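Local structure of nuclear RNA export factor 2 (Drosophila melanogaster, 6MRK) at residues Tyr22-Glu27 and His107-Leu112; Leu6-Ala11 and Met117-Lys122. The protein acts in the ovaries with Piwi and Nxt1 as an effector of cotranscriptional transposon silencing, and may take part in exporting mRNA from the nucleus. One frame throughout, in Å; residues are numbered along the deposited sequence.

Contact 1 (Tyr22-Glu27 and His107-Leu112); sequences YLREFE and HDFHSL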
# COMPACT_ATOMS: atom_id res chain seq x y z
N TYR A 22 3.11 10.53 12.10
CA TYR A 22 2.15 9.41 12.15
C TYR A 22 2.83 8.10 12.58
O TYR A 22 2.29 7.41 13.43
CB TYR A 22 1.51 9.17 10.78
CG TYR A 22 0.59 7.99 10.82
CD1 TYR A 22 1.10 6.71 10.79
CD2 TYR A 22 -0.76 8.15 11.05
CE1 TYR A 22 0.28 5.60 10.92
CE2 TYR A 22 -1.60 7.06 11.17
CZ TYR A 22 -1.08 5.77 11.11
OH TYR A 22 -1.88 4.66 11.21
N LEU A 23 3.95 7.72 11.94
CA LEU A 23 4.72 6.50 12.28
C LEU A 23 5.19 6.58 13.74
O LEU A 23 4.98 5.61 14.48
CB LEU A 23 5.90 6.35 11.33
CG LEU A 23 5.69 5.39 10.16
CD1 LEU A 23 4.25 5.33 9.72
CD2 LEU A 23 6.56 5.77 8.98
N ARG A 24 5.80 7.69 14.15
CA ARG A 24 6.30 7.83 15.54
C ARG A 24 5.14 7.65 16.52
O ARG A 24 5.38 7.10 17.58
CB ARG A 24 7.00 9.17 15.75
CG ARG A 24 8.49 9.11 15.46
CD ARG A 24 9.08 10.50 15.29
NE ARG A 24 10.44 10.54 14.75
CZ ARG A 24 10.83 11.21 13.65
NH1 ARG A 24 9.96 11.90 12.93
NH2 ARG A 24 12.10 11.19 13.28
N GLU A 25 3.93 8.10 16.18
CA GLU A 25 2.79 8.09 17.12
C GLU A 25 2.07 6.74 17.11
O GLU A 25 1.31 6.49 18.06
CB GLU A 25 1.82 9.20 16.77
CG GLU A 25 0.79 9.46 17.84
CD GLU A 25 0.18 10.85 17.75
OE1 GLU A 25 0.56 11.62 16.81
OE2 GLU A 25 -0.68 11.18 18.59
N PHE A 26 2.25 5.92 16.07
CA PHE A 26 1.72 4.54 16.00
C PHE A 26 2.56 3.68 16.94
O PHE A 26 2.00 2.79 17.59
CB PHE A 26 1.73 3.99 14.57
CG PHE A 26 1.20 2.59 14.46
CD1 PHE A 26 -0.16 2.36 14.38
CD2 PHE A 26 2.05 1.49 14.46
CE1 PHE A 26 -0.67 1.07 14.30
CE2 PHE A 26 1.55 0.20 14.37
CZ PHE A 26 0.19 -0.01 14.29
N GLU A 27 3.85 3.99 17.03
CA GLU A 27 4.91 3.19 17.71
C GLU A 27 4.43 2.69 19.07
O GLU A 27 4.31 1.46 19.24
CB GLU A 27 6.23 3.98 17.80
CG GLU A 27 6.94 4.07 16.46
CD GLU A 27 8.43 4.34 16.44
OE1 GLU A 27 8.98 4.73 17.50
OE2 GLU A 27 9.04 4.17 15.36
N HIS A 107 9.90 1.77 14.42
CA HIS A 107 10.32 1.83 13.00
C HIS A 107 11.80 2.21 12.93
O HIS A 107 12.24 3.05 13.73
CB HIS A 107 9.46 2.82 12.21
CG HIS A 107 8.00 2.57 12.30
ND1 HIS A 107 7.27 2.90 13.43
CD2 HIS A 107 7.12 2.08 11.40
CE1 HIS A 107 6.01 2.60 13.23
NE2 HIS A 107 5.88 2.10 11.98
N ASP A 108 12.53 1.65 11.97
CA ASP A 108 13.92 2.07 11.65
C ASP A 108 13.84 3.16 10.58
O ASP A 108 13.79 2.84 9.39
CB ASP A 108 14.77 0.85 11.26
CG ASP A 108 16.17 1.17 10.75
OD1 ASP A 108 16.53 2.36 10.69
OD2 ASP A 108 16.90 0.23 10.39
N PHE A 109 13.84 4.43 10.97
CA PHE A 109 13.54 5.56 10.06
C PHE A 109 14.60 5.69 8.97
O PHE A 109 14.28 6.20 7.91
CB PHE A 109 13.40 6.87 10.84
CG PHE A 109 12.04 6.97 11.47
CD1 PHE A 109 11.79 6.44 12.72
CD2 PHE A 109 10.99 7.51 10.75
CE1 PHE A 109 10.51 6.49 13.26
CE2 PHE A 109 9.72 7.56 11.30
CZ PHE A 109 9.48 7.04 12.54
N HIS A 110 15.82 5.25 9.25
CA HIS A 110 16.93 5.22 8.26
C HIS A 110 16.60 4.26 7.11
O HIS A 110 17.22 4.39 6.04
CB HIS A 110 18.23 4.78 8.94
CG HIS A 110 18.91 5.85 9.73
ND1 HIS A 110 20.24 5.76 10.12
CD2 HIS A 110 18.45 7.04 10.20
CE1 HIS A 110 20.57 6.83 10.80
NE2 HIS A 110 19.49 7.63 10.87
N SER A 111 15.69 3.31 7.31
CA SER A 111 15.47 2.18 6.38
C SER A 111 14.38 2.54 5.38
O SER A 111 14.17 1.75 4.44
CB SER A 111 15.15 0.92 7.13
OG SER A 111 13.79 0.87 7.53
N LEU A 112 13.73 3.69 5.56
CA LEU A 112 12.43 3.97 4.93
C LEU A 112 12.63 4.43 3.49
O LEU A 112 13.36 5.40 3.30
CB LEU A 112 11.69 5.05 5.70
CG LEU A 112 11.22 4.68 7.11
CD1 LEU A 112 10.42 5.84 7.68
CD2 LEU A 112 10.40 3.39 7.12
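Glu27 and His107 fasten the C-terminal part of helix 12-27 to strand 104-119 in this NTF2-like domain, where the helix lies against the mixed sheet. The polar part converges on a single oxygen. Glu27 OE2 accepts from His107 ND1 at 2.9 Å and from His107 N at 2.7 Å. Glu27 OE2 lies close to the His107 ring plane and receives the ND1 hydrogen on its anti lone pair, with carboxylate and ring only 6° from coplanar; the backbone donor comes from well above the carboxylate plane. Glu27 reaches there with CG anti to its carbonyl carbon (chi1 -74°) and the chain extended beyond. The ND1 bond helps fix the rotation of the imidazole, while the bond from His107 N ties the backbone to the same oxygen, and a carboxylate so close would probably favour a positively charged ring.

The apolar part centres on Leu23. Its CG sits over one face of the His107 ring, 3.9 Å from the centroid, as a CH-pi contact, while CB meets Phe109 CZ and CD2 touches Leu112 CD1 tip to tip. Phe156 packs against the same imidazole.

A cation-pi stack completes the contact on the solvent side. The guanidinium of Arg24 lies flat on Phe109, planes 10° apart and CZ 4.5 Å from the ring centroid; lower down the same arginine chain, Arg24 CG rests 3.7 Å from Phe109 CZ.

Contact 2 (Leu6-Ala11 and Met117-Lys122); sequences LCDTGA and MHYNGK
Asp8 O accepts the backbone bond from Ala11 N at 3.2 Å, closing a type I turn that sets both residues beside Tyr119. The Asp8 side chain bends back on the same turn, its OD1 facing the Gly10 N-H in a geometry that fits an Asx turn, though the modelled Asp8 OD1 to Gly10 N separation is too short to be trusted. No hydrogen bond joins the two segments; they meet through van der Waals contact with the Tyr119 ring and with the strand backbone.

Tyr119 stands with CG anti to its backbone N (chi1 179°), which turns the ring from the end of strand 104-119 toward the loop. Ala11 CB lies over one face of the ring, 3.9 Å from the centroid and 19° off the ring normal, a CH-pi contact displaced toward the rim. Its nearest ring atoms are CG and CD1, with Ala11 CB to Tyr119 CD1 at 3.7 Å. Asp8 CB approaches obliquely, 4.3 Å from Tyr119 CD2, and the backbone of Gly10 passes near the hydroxyl end. Tyr119 OH has a weak hydrogen bond to Arg176.

Further back along the strand, Cys7 SG lies against the backbone from Met117 to Tyr119 and comes 4.1 Å from Tyr119 CB. Cys7 also shares a backbone hydrogen bond with Val116, where strand 5-6 runs parallel to strand 104-119. The CB atoms of Met117 and His118 point away from the loop, and both residues touch a chain of another protein, probably Nxt1. A short edge strand turning into the first helix beside a partner-binding sheet fits the NTF2-like domain of NXF proteins.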
# COMPACT_ATOMS: atom_id res chain seq x y z
N LEU A 6 9.32 11.29 -5.62
CA LEU A 6 8.57 12.53 -5.30
C LEU A 6 7.80 13.00 -6.54
O LEU A 6 8.41 13.47 -7.48
CB LEU A 6 9.53 13.60 -4.81
CG LEU A 6 8.92 14.61 -3.85
CD1 LEU A 6 7.97 13.94 -2.87
CD2 LEU A 6 10.02 15.32 -3.09
N CYS A 7 6.49 12.80 -6.49
CA CYS A 7 5.41 13.40 -7.31
C CYS A 7 5.75 14.83 -7.78
O CYS A 7 5.78 15.09 -8.99
CB CYS A 7 4.22 13.51 -6.37
SG CYS A 7 2.64 13.25 -7.18
N ASP A 8 5.93 15.71 -6.81
CA ASP A 8 6.00 17.18 -6.94
C ASP A 8 6.93 17.63 -5.82
O ASP A 8 6.84 17.06 -4.73
CB ASP A 8 4.61 17.82 -6.82
CG ASP A 8 4.61 19.35 -6.82
OD1 ASP A 8 5.59 19.95 -6.34
OD2 ASP A 8 3.62 19.92 -7.32
N THR A 9 7.76 18.62 -6.07
CA THR A 9 8.73 19.16 -5.09
C THR A 9 8.01 19.95 -4.00
O THR A 9 8.69 20.30 -3.04
CB THR A 9 9.76 20.01 -5.82
OG1 THR A 9 9.03 20.91 -6.65
CG2 THR A 9 10.68 19.17 -6.68
N GLY A 10 6.71 20.24 -4.16
CA GLY A 10 5.87 20.90 -3.14
C GLY A 10 5.49 19.93 -2.04
O GLY A 10 5.33 20.34 -0.88
N ALA A 11 5.42 18.66 -2.40
CA ALA A 11 5.10 17.53 -1.50
C ALA A 11 6.29 17.19 -0.60
O ALA A 11 6.11 16.34 0.28
CB ALA A 11 4.71 16.34 -2.34
N MET A 117 2.87 9.61 -4.85
CA MET A 117 2.40 9.19 -6.19
C MET A 117 1.38 10.19 -6.74
O MET A 117 1.28 10.27 -7.97
CB MET A 117 1.77 7.80 -6.14
CG MET A 117 2.67 6.75 -5.50
SD MET A 117 4.09 6.19 -6.49
CE MET A 117 3.35 5.97 -8.11
N HIS A 118 0.64 10.89 -5.88
CA HIS A 118 -0.27 12.01 -6.26
C HIS A 118 -0.13 13.11 -5.23
O HIS A 118 0.20 12.82 -4.07
CB HIS A 118 -1.72 11.56 -6.36
CG HIS A 118 -1.87 10.44 -7.33
ND1 HIS A 118 -2.78 9.41 -7.15
CD2 HIS A 118 -1.19 10.15 -8.46
CE1 HIS A 118 -2.68 8.55 -8.15
NE2 HIS A 118 -1.71 9.00 -8.97
N TYR A 119 -0.34 14.35 -5.65
CA TYR A 119 -0.33 15.49 -4.72
C TYR A 119 -1.01 16.68 -5.38
O TYR A 119 -0.56 17.10 -6.42
CB TYR A 119 1.10 15.83 -4.32
CG TYR A 119 1.19 17.01 -3.40
CD1 TYR A 119 1.06 16.87 -2.03
CD2 TYR A 119 1.42 18.28 -3.90
CE1 TYR A 119 1.18 17.96 -1.19
CE2 TYR A 119 1.53 19.38 -3.07
CZ TYR A 119 1.42 19.22 -1.71
OH TYR A 119 1.54 20.32 -0.91
N ASN A 120 -2.06 17.19 -4.74
CA ASN A 120 -2.74 18.44 -5.17
C ASN A 120 -3.39 19.10 -3.93
O ASN A 120 -2.95 18.84 -2.80
CB ASN A 120 -3.62 18.18 -6.41
CG ASN A 120 -4.74 17.16 -6.25
OD1 ASN A 120 -5.42 17.09 -5.24
ND2 ASN A 120 -4.98 16.39 -7.30
N GLY A 121 -4.37 19.98 -4.16
CA GLY A 121 -5.13 20.70 -3.11
C GLY A 121 -6.13 19.79 -2.43
O GLY A 121 -6.37 19.99 -1.24
N LYS A 122 -6.72 18.84 -3.16
CA LYS A 122 -7.60 17.78 -2.59
C LYS A 122 -6.80 16.84 -1.67
O LYS A 122 -7.33 16.51 -0.60
CB LYS A 122 -8.28 16.98 -3.70
CG LYS A 122 -9.35 17.71 -4.49
CD LYS A 122 -9.36 17.34 -5.97
CE LYS A 122 -9.58 15.85 -6.22
NZ LYS A 122 -9.03 15.42 -7.54

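Contacts 1 and 2 both use strand 104-119, one near its start and the other at its end. Helix 12-27 joins them on the other side: 6-11 leads into its first turn and 22-27 lies in its C-terminal part, so the strand meets the loop leading into the helix at one place and the helix itself at the other. Along the chain, contact 1 is nested inside the loop closed by contact 2. Their centres are 21 Å apart and their nearest atoms about 11 Å, so they do not touch. Contact 2 adjoins the chain of another protein, whereas no other chain of the assembly touches the segments of contact 1, whose His-carboxylate hydrogen bonds and cation-pi stack lie within the domain.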